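Local atomic coordinates of AlgX/AlgJ SGNH hydrolase-like domain-containing protein (PDB entry 4NZK), a protein that is of unknown function but belongs to the DHHW family of the SGNH hydrolase clan and may therefore act as a hydrolase-like enzyme. Residues 111-116 with 156-161; 202-207 with 212-217; 304-309 with 318-323. All blocks are in the same frame, centred on the assembly; numbering follows the deposited sequence.

Interaction 1: 111-116 with 156-161; sequences GAYYLP and YIYTRT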
loop_
_atom_site.group_PDB
_atom_site.type_symbol
_atom_site.label_atom_id
_atom_site.label_comp_id
_atom_site.label_asym_id
_atom_site.label_seq_id
_atom_site.Cartn_x
_atom_site.Cartn_y
_atom_site.Cartn_z
ATOM N N GLY A 111 14.319 2.747 0.832
ATOM C CA GLY A 111 15.515 3.384 0.343
ATOM C C GLY A 111 15.400 4.880 0.219
ATOM O O GLY A 111 16.424 5.579 0.135
ATOM N N ALA A 112 14.181 5.417 0.192
ATOM C CA ALA A 112 14.060 6.879 0.221
ATOM C C ALA A 112 14.628 7.502 1.497
ATOM O O ALA A 112 15.091 8.662 1.477
ATOM C CB ALA A 112 12.629 7.297 0.132
ATOM N N TYR A 113 14.574 6.741 2.595
ATOM C CA TYR A 113 14.920 7.262 3.896
ATOM C C TYR A 113 16.132 6.641 4.580
ATOM O O TYR A 113 16.779 7.300 5.387
ATOM C CB TYR A 113 13.735 7.096 4.845
ATOM C CG TYR A 113 12.424 7.611 4.296
ATOM C CD1 TYR A 113 12.252 8.955 4.035
ATOM C CD2 TYR A 113 11.369 6.771 4.066
ATOM C CE1 TYR A 113 11.056 9.442 3.500
ATOM C CE2 TYR A 113 10.161 7.240 3.556
ATOM C CZ TYR A 113 10.008 8.591 3.278
ATOM O OH TYR A 113 8.813 9.026 2.764
ATOM N N TYR A 114 16.405 5.373 4.294
ATOM C CA TYR A 114 17.354 4.583 5.067
ATOM C C TYR A 114 18.615 4.111 4.351
ATOM O O TYR A 114 19.406 3.396 4.947
ATOM C CB TYR A 114 16.619 3.358 5.595
ATOM C CG TYR A 114 15.528 3.724 6.589
ATOM C CD1 TYR A 114 15.838 4.156 7.861
ATOM C CD2 TYR A 114 14.209 3.629 6.263
ATOM C CE1 TYR A 114 14.843 4.478 8.778
ATOM C CE2 TYR A 114 13.207 3.926 7.173
ATOM C CZ TYR A 114 13.529 4.362 8.429
ATOM O OH TYR A 114 12.500 4.644 9.288
ATOM N N LEU A 115 18.805 4.513 3.106
ATOM C CA LEU A 115 20.022 4.148 2.397
ATOM C C LEU A 115 21.214 4.790 3.079
ATOM O O LEU A 115 21.183 6.001 3.357
ATOM C CB LEU A 115 19.885 4.560 0.920
ATOM C CG LEU A 115 20.748 3.908 -0.124
ATOM C CD1 LEU A 115 20.538 2.385 -0.155
ATOM C CD2 LEU A 115 20.436 4.538 -1.461
ATOM N N PRO A 116 22.265 3.992 3.374
ATOM C CA PRO A 116 23.369 4.581 4.097
ATOM C C PRO A 116 24.212 5.470 3.238
ATOM O O PRO A 116 24.053 5.536 1.996
ATOM C CB PRO A 116 24.191 3.384 4.596
ATOM C CG PRO A 116 23.599 2.189 4.019
ATOM C CD PRO A 116 22.360 2.529 3.282
ATOM N N TYR A 156 9.610 2.550 13.786
ATOM C CA TYR A 156 9.746 1.282 13.044
ATOM C C TYR A 156 8.634 1.250 11.975
ATOM O O TYR A 156 7.692 0.455 12.019
ATOM C CB TYR A 156 9.632 0.121 14.019
ATOM C CG TYR A 156 10.108 -1.248 13.563
ATOM C CD1 TYR A 156 10.445 -1.528 12.237
ATOM C CD2 TYR A 156 10.196 -2.273 14.480
ATOM C CE1 TYR A 156 10.886 -2.794 11.859
ATOM C CE2 TYR A 156 10.631 -3.533 14.116
ATOM C CZ TYR A 156 10.972 -3.794 12.807
ATOM O OH TYR A 156 11.390 -5.071 12.498
ATOM N N ILE A 157 8.808 2.117 10.984
ATOM C CA ILE A 157 7.797 2.326 9.959
ATOM C C ILE A 157 7.991 1.439 8.737
ATOM O O ILE A 157 7.042 1.174 7.982
ATOM C CB ILE A 157 7.687 3.802 9.516
ATOM C CG1 ILE A 157 9.052 4.393 9.196
ATOM C CG2 ILE A 157 6.948 4.583 10.607
ATOM C CD1 ILE A 157 8.946 5.651 8.350
ATOM N N TYR A 158 9.227 0.978 8.539
ATOM C CA TYR A 158 9.536 0.074 7.429
ATOM C C TYR A 158 10.165 -1.208 7.950
ATOM O O TYR A 158 10.850 -1.220 8.946
ATOM C CB TYR A 158 10.485 0.706 6.402
ATOM C CG TYR A 158 9.828 1.654 5.428
ATOM C CD1 TYR A 158 9.678 3.005 5.720
ATOM C CD2 TYR A 158 9.331 1.167 4.191
ATOM C CE1 TYR A 158 9.053 3.837 4.836
ATOM C CE2 TYR A 158 8.720 2.030 3.289
ATOM C CZ TYR A 158 8.592 3.364 3.638
ATOM O OH TYR A 158 7.961 4.293 2.820
ATOM N N THR A 159 9.884 -2.309 7.272
ATOM C CA THR A 159 10.581 -3.556 7.616
ATOM C C THR A 159 11.999 -3.518 7.057
ATOM O O THR A 159 12.289 -2.747 6.129
ATOM C CB THR A 159 9.873 -4.758 7.045
ATOM O OG1 THR A 159 10.001 -4.720 5.633
ATOM C CG2 THR A 159 8.395 -4.745 7.452
ATOM N N ARG A 160 12.886 -4.320 7.655
ATOM C CA ARG A 160 14.225 -4.492 7.154
ATOM C C ARG A 160 14.296 -5.632 6.119
ATOM O O ARG A 160 15.203 -5.644 5.286
ATOM C CB ARG A 160 15.203 -4.818 8.262
ATOM C CG ARG A 160 15.461 -3.664 9.201
ATOM C CD ARG A 160 16.546 -3.990 10.232
ATOM N NE ARG A 160 15.996 -4.903 11.231
ATOM C CZ ARG A 160 16.089 -6.230 11.210
ATOM N NH1 ARG A 160 16.790 -6.892 10.294
ATOM N NH2 ARG A 160 15.462 -6.921 12.127
ATOM N N THR A 161 13.371 -6.592 6.187
ATOM C CA THR A 161 13.499 -7.827 5.416
ATOM C C THR A 161 12.346 -8.071 4.426
ATOM O O THR A 161 12.214 -9.154 3.852
ATOM C CB THR A 161 13.582 -9.070 6.322
ATOM O OG1 THR A 161 12.311 -9.344 6.927
ATOM C CG2 THR A 161 14.698 -8.926 7.389
HETATM O O HOH W 1 11.663 1.898 9.864
#
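Y114 and Y158 hold the closest pair of CA atoms, 9.3 Å apart, where the short, irregular helix 111-114 faces the loop 156-161, so the backbones stand well apart and side chains fill the interval. Y113 and Y114 both point across, as do I157 and Y158 from the other side. The Y158 ring is the common partner. Its CE1 lies 3.8 Å from Y113 CE2, and its CD1 lies 3.9 Å from Y114 CE2. Both tyrosines of the helix present a ring edge here: Y158 OH sits near the plane of the Y113 ring and CD1 near that of Y114. Seen from the Y158 ring, both approaches are oblique, and the Y113 and Y158 planes are turned 49° to each other. Y114 keeps CG beside its backbone N, chi1 -65°, which carries the phenol over to I157; there OH touches CG1 at 3.5 Å, while Y113 CB sits over one face of the Y114 ring, toward its rim. The polar link is a single water. It donates to Y114 OH at 2.9 Å and accepts from Y158 N at 2.9 Å, so a backbone N-H of the loop is tied to a phenol of the helix.

The three hydroxyls also have protein partners: Y114 OH bonds to T153 O, Y113 OH to Y146 O and Y158 OH to P108 O. Helix 145-150 adds L149, which touches both Y113 and Y158. The chemistry is thus that of a tyrosine cluster packed mainly through ring carbons while its phenols are spent on main-chain carbonyls, which should fix how far each ring reaches and join helix 111-114 to the loop ahead of helix 167-180.

Interaction 2: 202-207 with 212-217; sequences TMYAFT and RIKNDP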
loop_
_atom_site.group_PDB
_atom_site.type_symbol
_atom_site.label_atom_id
_atom_site.label_comp_id
_atom_site.label_asym_id
_atom_site.label_seq_id
_atom_site.Cartn_x
_atom_site.Cartn_y
_atom_site.Cartn_z
ATOM N N THR A 202 10.025 -10.681 1.922
ATOM C CA THR A 202 10.414 -10.891 0.537
ATOM C C THR A 202 11.873 -10.611 0.248
ATOM O O THR A 202 12.356 -11.061 -0.795
ATOM C CB THR A 202 9.600 -10.046 -0.451
ATOM O OG1 THR A 202 9.775 -8.697 -0.093
ATOM C CG2 THR A 202 8.134 -10.380 -0.396
HETATM N N MSE A 203 12.587 -9.884 1.117
HETATM C CA MSE A 203 13.981 -9.591 0.860
HETATM C C MSE A 203 14.826 -10.839 0.864
HETATM O O MSE A 203 15.902 -10.848 0.275
HETATM C CB MSE A 203 14.640 -8.572 1.805
HETATM C CG MSE A 203 14.076 -7.206 1.531
HETATM SE SE MSE A 203 14.769 -6.556 -0.184
HETATM C CE MSE A 203 13.681 -4.976 -0.185
ATOM N N TYR A 204 14.375 -11.895 1.525
ATOM C CA TYR A 204 15.174 -13.147 1.517
ATOM C C TYR A 204 15.256 -13.641 0.064
ATOM O O TYR A 204 16.347 -13.788 -0.483
ATOM C CB TYR A 204 14.615 -14.150 2.532
ATOM C CG TYR A 204 15.417 -15.417 2.678
ATOM C CD1 TYR A 204 16.811 -15.400 2.699
ATOM C CD2 TYR A 204 14.780 -16.626 2.872
ATOM C CE1 TYR A 204 17.543 -16.589 2.841
ATOM C CE2 TYR A 204 15.506 -17.801 2.999
ATOM C CZ TYR A 204 16.866 -17.782 3.004
ATOM O OH TYR A 204 17.557 -18.972 3.185
ATOM N N ALA A 205 14.109 -13.804 -0.591
ATOM C CA ALA A 205 14.097 -14.207 -1.993
ATOM C C ALA A 205 14.719 -13.156 -2.912
ATOM O O ALA A 205 15.478 -13.495 -3.827
ATOM C CB ALA A 205 12.668 -14.510 -2.437
ATOM N N PHE A 206 14.374 -11.877 -2.710
ATOM C CA PHE A 206 14.836 -10.824 -3.630
ATOM C C PHE A 206 16.364 -10.669 -3.618
ATOM O O PHE A 206 16.940 -10.215 -4.594
ATOM C CB PHE A 206 14.206 -9.475 -3.316
ATOM C CG PHE A 206 12.866 -9.216 -3.948
ATOM C CD1 PHE A 206 11.797 -10.061 -3.783
ATOM C CD2 PHE A 206 12.691 -8.070 -4.683
ATOM C CE1 PHE A 206 10.557 -9.750 -4.321
ATOM C CE2 PHE A 206 11.473 -7.760 -5.262
ATOM C CZ PHE A 206 10.393 -8.596 -5.059
ATOM N N THR A 207 17.015 -10.983 -2.501
ATOM C CA THR A 207 18.473 -10.897 -2.404
ATOM C C THR A 207 19.148 -12.222 -2.810
ATOM O O THR A 207 20.303 -12.454 -2.502
ATOM C CB THR A 207 18.906 -10.520 -0.973
ATOM O OG1 THR A 207 18.513 -11.574 -0.063
ATOM C CG2 THR A 207 18.283 -9.138 -0.592
ATOM N N ARG A 212 22.097 -13.546 5.507
ATOM C CA ARG A 212 22.125 -12.429 6.456
ATOM C C ARG A 212 20.726 -11.898 6.713
ATOM O O ARG A 212 20.429 -11.430 7.808
ATOM C CB ARG A 212 23.032 -11.308 5.991
ATOM C CG ARG A 212 24.498 -11.659 5.891
ATOM C CD ARG A 212 25.261 -10.735 4.992
ATOM N NE ARG A 212 25.234 -9.368 5.480
ATOM C CZ ARG A 212 25.724 -8.321 4.822
ATOM N NH1 ARG A 212 26.255 -8.455 3.605
ATOM N NH2 ARG A 212 25.656 -7.122 5.379
ATOM N N ILE A 213 19.868 -11.945 5.680
ATOM C CA ILE A 213 18.490 -11.493 5.813
ATOM C C ILE A 213 17.706 -12.444 6.692
ATOM O O ILE A 213 17.019 -12.025 7.629
ATOM C CB ILE A 213 17.801 -11.350 4.414
ATOM C CG1 ILE A 213 18.471 -10.256 3.587
ATOM C CG2 ILE A 213 16.326 -11.079 4.542
ATOM C CD1 ILE A 213 18.315 -8.853 4.116
ATOM N N LYS A 214 17.839 -13.749 6.417
ATOM C CA LYS A 214 17.088 -14.764 7.178
ATOM C C LYS A 214 17.482 -14.764 8.646
ATOM O O LYS A 214 16.654 -15.041 9.516
ATOM C CB LYS A 214 17.300 -16.166 6.543
ATOM C CG LYS A 214 16.564 -17.326 7.201
ATOM C CD LYS A 214 17.068 -18.648 6.650
ATOM C CE LYS A 214 16.509 -19.826 7.437
ATOM N NZ LYS A 214 15.021 -19.795 7.467
ATOM N N ASN A 215 18.728 -14.415 8.909
ATOM C CA ASN A 215 19.262 -14.450 10.256
ATOM C C ASN A 215 18.964 -13.220 11.091
ATOM O O ASN A 215 19.325 -13.191 12.268
ATOM C CB ASN A 215 20.763 -14.707 10.209
ATOM C CG ASN A 215 21.097 -16.121 9.704
ATOM O OD1 ASN A 215 20.281 -17.042 9.787
ATOM N ND2 ASN A 215 22.305 -16.290 9.203
ATOM N N ASP A 216 18.251 -12.242 10.519
ATOM C CA ASP A 216 17.913 -11.009 11.260
ATOM C C ASP A 216 16.430 -10.625 11.003
ATOM O O ASP A 216 16.096 -9.649 10.355
ATOM C CB ASP A 216 18.919 -9.913 10.896
ATOM C CG ASP A 216 19.041 -8.821 11.959
ATOM O OD1 ASP A 216 18.233 -8.780 12.925
ATOM O OD2 ASP A 216 19.966 -7.983 11.824
ATOM N N PRO A 217 15.515 -11.460 11.483
ATOM C CA PRO A 217 14.115 -11.225 11.231
ATOM C C PRO A 217 13.550 -9.953 11.841
ATOM O O PRO A 217 14.059 -9.435 12.836
ATOM C CB PRO A 217 13.401 -12.442 11.818
ATOM C CG PRO A 217 14.389 -13.155 12.598
ATOM C CD PRO A 217 15.757 -12.675 12.280
#
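Two short helices, 203-206 and 211-214, pack against each other as a short helical hairpin in the connection between strands 192-199 and 218-224, which pair as a two-stranded antiparallel sheet. The chains come close, with the CA atoms of Y204 and I213 5.7 Å apart, and the contact is apolar. I213 is the buried wedge. Its CG2 branch, anti to the backbone N, presses on the first helix at Y204 N (3.7 Å) and reaches the CB atoms of M203, a selenomethionine, and Y204. The CG1 branch goes instead to T207, the first residue past that helix, and lies 3.9 Å from OG1. M203 starts toward I213, but the bend at chi2 (-72°) turns the selenium off toward the neighbouring three-stranded sheet, where the side chain touches Q62 and S75.

On the outer side the contact changes character. Y204 lays one ring face under the aliphatic chain of K214, which crosses it obliquely, with CD 3.5 Å from Y204 OH. That hydroxyl is hydrogen-bonded to E211 OE2, and the ring also meets Y209 edge-to-face, so the tyrosine has partners beyond K214. Closest to the ring centre is K214 CB, a CH-pi contact 3.9 Å from the centroid of the Y204 ring and only 17° off its normal.

Interaction 3: 304-309 with 318-323; sequences EIYVCD and PDFIKD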
loop_
_atom_site.group_PDB
_atom_site.type_symbol
_atom_site.label_atom_id
_atom_site.label_comp_id
_atom_site.label_asym_id
_atom_site.label_seq_id
_atom_site.Cartn_x
_atom_site.Cartn_y
_atom_site.Cartn_z
ATOM N N GLU A 304 -18.357 2.217 3.878
ATOM C CA GLU A 304 -18.014 1.050 3.060
ATOM C C GLU A 304 -16.656 1.263 2.454
ATOM O O GLU A 304 -16.279 2.398 2.133
ATOM C CB GLU A 304 -19.023 0.785 1.912
ATOM C CG GLU A 304 -20.446 0.514 2.358
ATOM C CD GLU A 304 -21.415 0.193 1.232
ATOM O OE1 GLU A 304 -21.072 0.197 0.012
ATOM O OE2 GLU A 304 -22.572 -0.063 1.587
ATOM N N ILE A 305 -15.926 0.158 2.329
ATOM C CA ILE A 305 -14.633 0.140 1.686
ATOM C C ILE A 305 -14.576 -1.016 0.723
ATOM O O ILE A 305 -14.823 -2.150 1.108
ATOM C CB ILE A 305 -13.472 0.041 2.693
ATOM C CG1 ILE A 305 -13.519 1.192 3.713
ATOM C CG2 ILE A 305 -12.130 0.093 1.980
ATOM C CD1 ILE A 305 -12.956 0.819 5.046
ATOM N N TYR A 306 -14.217 -0.723 -0.514
ATOM C CA TYR A 306 -13.982 -1.764 -1.521
ATOM C C TYR A 306 -12.492 -1.785 -1.823
ATOM O O TYR A 306 -11.912 -0.773 -2.142
ATOM C CB TYR A 306 -14.770 -1.485 -2.807
ATOM C CG TYR A 306 -16.268 -1.519 -2.608
ATOM C CD1 TYR A 306 -16.917 -0.473 -1.977
ATOM C CD2 TYR A 306 -17.030 -2.573 -3.084
ATOM C CE1 TYR A 306 -18.288 -0.493 -1.781
ATOM C CE2 TYR A 306 -18.412 -2.591 -2.905
ATOM C CZ TYR A 306 -19.024 -1.542 -2.266
ATOM O OH TYR A 306 -20.382 -1.569 -2.065
ATOM N N VAL A 307 -11.900 -2.962 -1.725
ATOM C CA VAL A 307 -10.464 -3.123 -1.861
ATOM C C VAL A 307 -10.199 -3.925 -3.129
ATOM O O VAL A 307 -10.583 -5.101 -3.229
ATOM C CB VAL A 307 -9.811 -3.834 -0.670
ATOM C CG1 VAL A 307 -8.291 -3.734 -0.785
ATOM C CG2 VAL A 307 -10.279 -3.252 0.642
ATOM N N CYS A 308 -9.547 -3.271 -4.080
ATOM C CA CYS A 308 -9.259 -3.828 -5.387
ATOM C C CYS A 308 -7.794 -3.666 -5.745
ATOM O O CYS A 308 -7.182 -2.664 -5.430
ATOM C CB CYS A 308 -10.058 -3.060 -6.425
ATOM S SG CYS A 308 -11.853 -2.962 -6.127
ATOM N N ASP A 309 -7.248 -4.657 -6.431
ATOM C CA ASP A 309 -5.865 -4.638 -6.857
ATOM C C ASP A 309 -5.809 -4.338 -8.356
ATOM O O ASP A 309 -6.475 -4.995 -9.151
ATOM C CB ASP A 309 -5.192 -5.985 -6.600
ATOM C CG ASP A 309 -3.678 -5.868 -6.626
ATOM O OD1 ASP A 309 -3.119 -5.681 -7.751
ATOM O OD2 ASP A 309 -3.062 -5.971 -5.525
ATOM N N PRO A 318 -15.016 2.307 -13.934
ATOM C CA PRO A 318 -15.959 3.426 -13.759
ATOM C C PRO A 318 -17.396 2.945 -13.487
ATOM O O PRO A 318 -18.129 3.550 -12.685
ATOM C CB PRO A 318 -15.824 4.203 -15.069
ATOM C CG PRO A 318 -14.400 3.920 -15.473
ATOM C CD PRO A 318 -14.185 2.461 -15.134
ATOM N N ASP A 319 -17.788 1.848 -14.118
ATOM C CA ASP A 319 -19.115 1.290 -13.873
ATOM C C ASP A 319 -19.195 0.660 -12.470
ATOM O O ASP A 319 -20.225 0.726 -11.824
ATOM C CB ASP A 319 -19.469 0.266 -14.926
ATOM C CG ASP A 319 -19.930 0.897 -16.237
ATOM O OD1 ASP A 319 -20.093 2.138 -16.339
ATOM O OD2 ASP A 319 -20.172 0.086 -17.164
ATOM N N PHE A 320 -18.118 0.031 -12.017
ATOM C CA PHE A 320 -18.064 -0.494 -10.648
ATOM C C PHE A 320 -18.285 0.633 -9.615
ATOM O O PHE A 320 -18.997 0.444 -8.625
ATOM C CB PHE A 320 -16.714 -1.205 -10.466
ATOM C CG PHE A 320 -16.519 -1.825 -9.136
ATOM C CD1 PHE A 320 -17.146 -3.023 -8.831
ATOM C CD2 PHE A 320 -15.688 -1.262 -8.216
ATOM C CE1 PHE A 320 -16.941 -3.634 -7.621
ATOM C CE2 PHE A 320 -15.486 -1.869 -6.992
ATOM C CZ PHE A 320 -16.103 -3.069 -6.705
ATOM N N ILE A 321 -17.664 1.789 -9.832
ATOM C CA ILE A 321 -17.852 2.959 -8.961
ATOM C C ILE A 321 -19.324 3.386 -8.936
ATOM O O ILE A 321 -19.907 3.639 -7.867
ATOM C CB ILE A 321 -16.928 4.133 -9.413
ATOM C CG1 ILE A 321 -15.599 4.096 -8.667
ATOM C CG2 ILE A 321 -17.500 5.530 -9.147
ATOM C CD1 ILE A 321 -14.909 2.788 -8.577
ATOM N N LYS A 322 -19.905 3.493 -10.128
ATOM C CA LYS A 322 -21.281 3.975 -10.267
ATOM C C LYS A 322 -22.263 2.999 -9.634
ATOM O O LYS A 322 -23.145 3.399 -8.836
ATOM C CB LYS A 322 -21.612 4.207 -11.740
ATOM C CG LYS A 322 -20.805 5.327 -12.345
ATOM C CD LYS A 322 -20.962 5.420 -13.864
ATOM C CE LYS A 322 -20.100 6.556 -14.423
ATOM N NZ LYS A 322 -18.734 6.442 -13.897
ATOM N N ASP A 323 -22.077 1.719 -9.929
ATOM C CA ASP A 323 -22.995 0.695 -9.445
ATOM C C ASP A 323 -23.016 0.568 -7.920
ATOM O O ASP A 323 -24.047 0.213 -7.345
ATOM C CB ASP A 323 -22.649 -0.657 -10.060
ATOM C CG ASP A 323 -22.949 -0.736 -11.582
ATOM O OD1 ASP A 323 -23.667 0.130 -12.151
ATOM O OD2 ASP A 323 -22.444 -1.694 -12.228
#
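F320 carries this contact alone from the helix side, meeting two residues of strand 304-309 in a buried layer. Its CG stands anti to the backbone N, chi1 -178°, which extends the ring away from the helix and in between Y306 and C308, two residues on the same face of the strand. The rim of the phenyl ring does the touching: CZ comes to 3.8 Å from Y306 CD2, and CE2 to 3.9 Å from C308 SG. The planes of Y306 and F320 are nearly perpendicular, at 89°, yet the approach is oblique, with centroids 5.7 Å apart. The C308 sulfur comes in at a slant, 51° off the normal of the F320 ring, as a sulfur-aromatic contact. F238 meets the F320 ring edge-to-face. Y306 OH donates to E304 OE1 at 2.8 Å, from above the carboxylate plane, which probably helps fix the ring.

Beyond these two touches the pairing is loose: only 106 Å² is buried, and the nearest CA atoms, those of Y306 and I321, remain 9.6 Å apart. K322 and D323 are exposed, though K322 NZ folds back to P318 O and also bonds K95 O of helix 83-96.

Strand 304-309 lies between parallel strand 282-287 and antiparallel strand 270-275 in the large mixed sheet; a helix over one face of it is consistent with the alpha/beta fold of SGNH-type hydrolases. C308 also touches C284 and F286, while I321 packs on F92 and V96 of helix 83-96, so helix 317-323 bridges the sheet face and that longer helix.

The three contacts follow one another along the chain, each closing before the next opens. Interactions 1 and 2 are neighbours, with centres 14 Å apart, and they touch: T161 O probably accepts from M203 N, R160 NH2 probably bonds to P217 O, and T161 CB packs on I213 CG2. The far end of 156-161 packs against the helical hairpin, although helix 167-180 and strand 192-199 separate them along the chain. Interaction 3 lies across the chain's centre, its centre 32 Å from interaction 1 and 36 Å from interaction 2, on the large mixed sheet. Interactions 1 and 2 thus form one connected patch beside the three-stranded sheet, interaction 3 a separate helix-on-sheet contact.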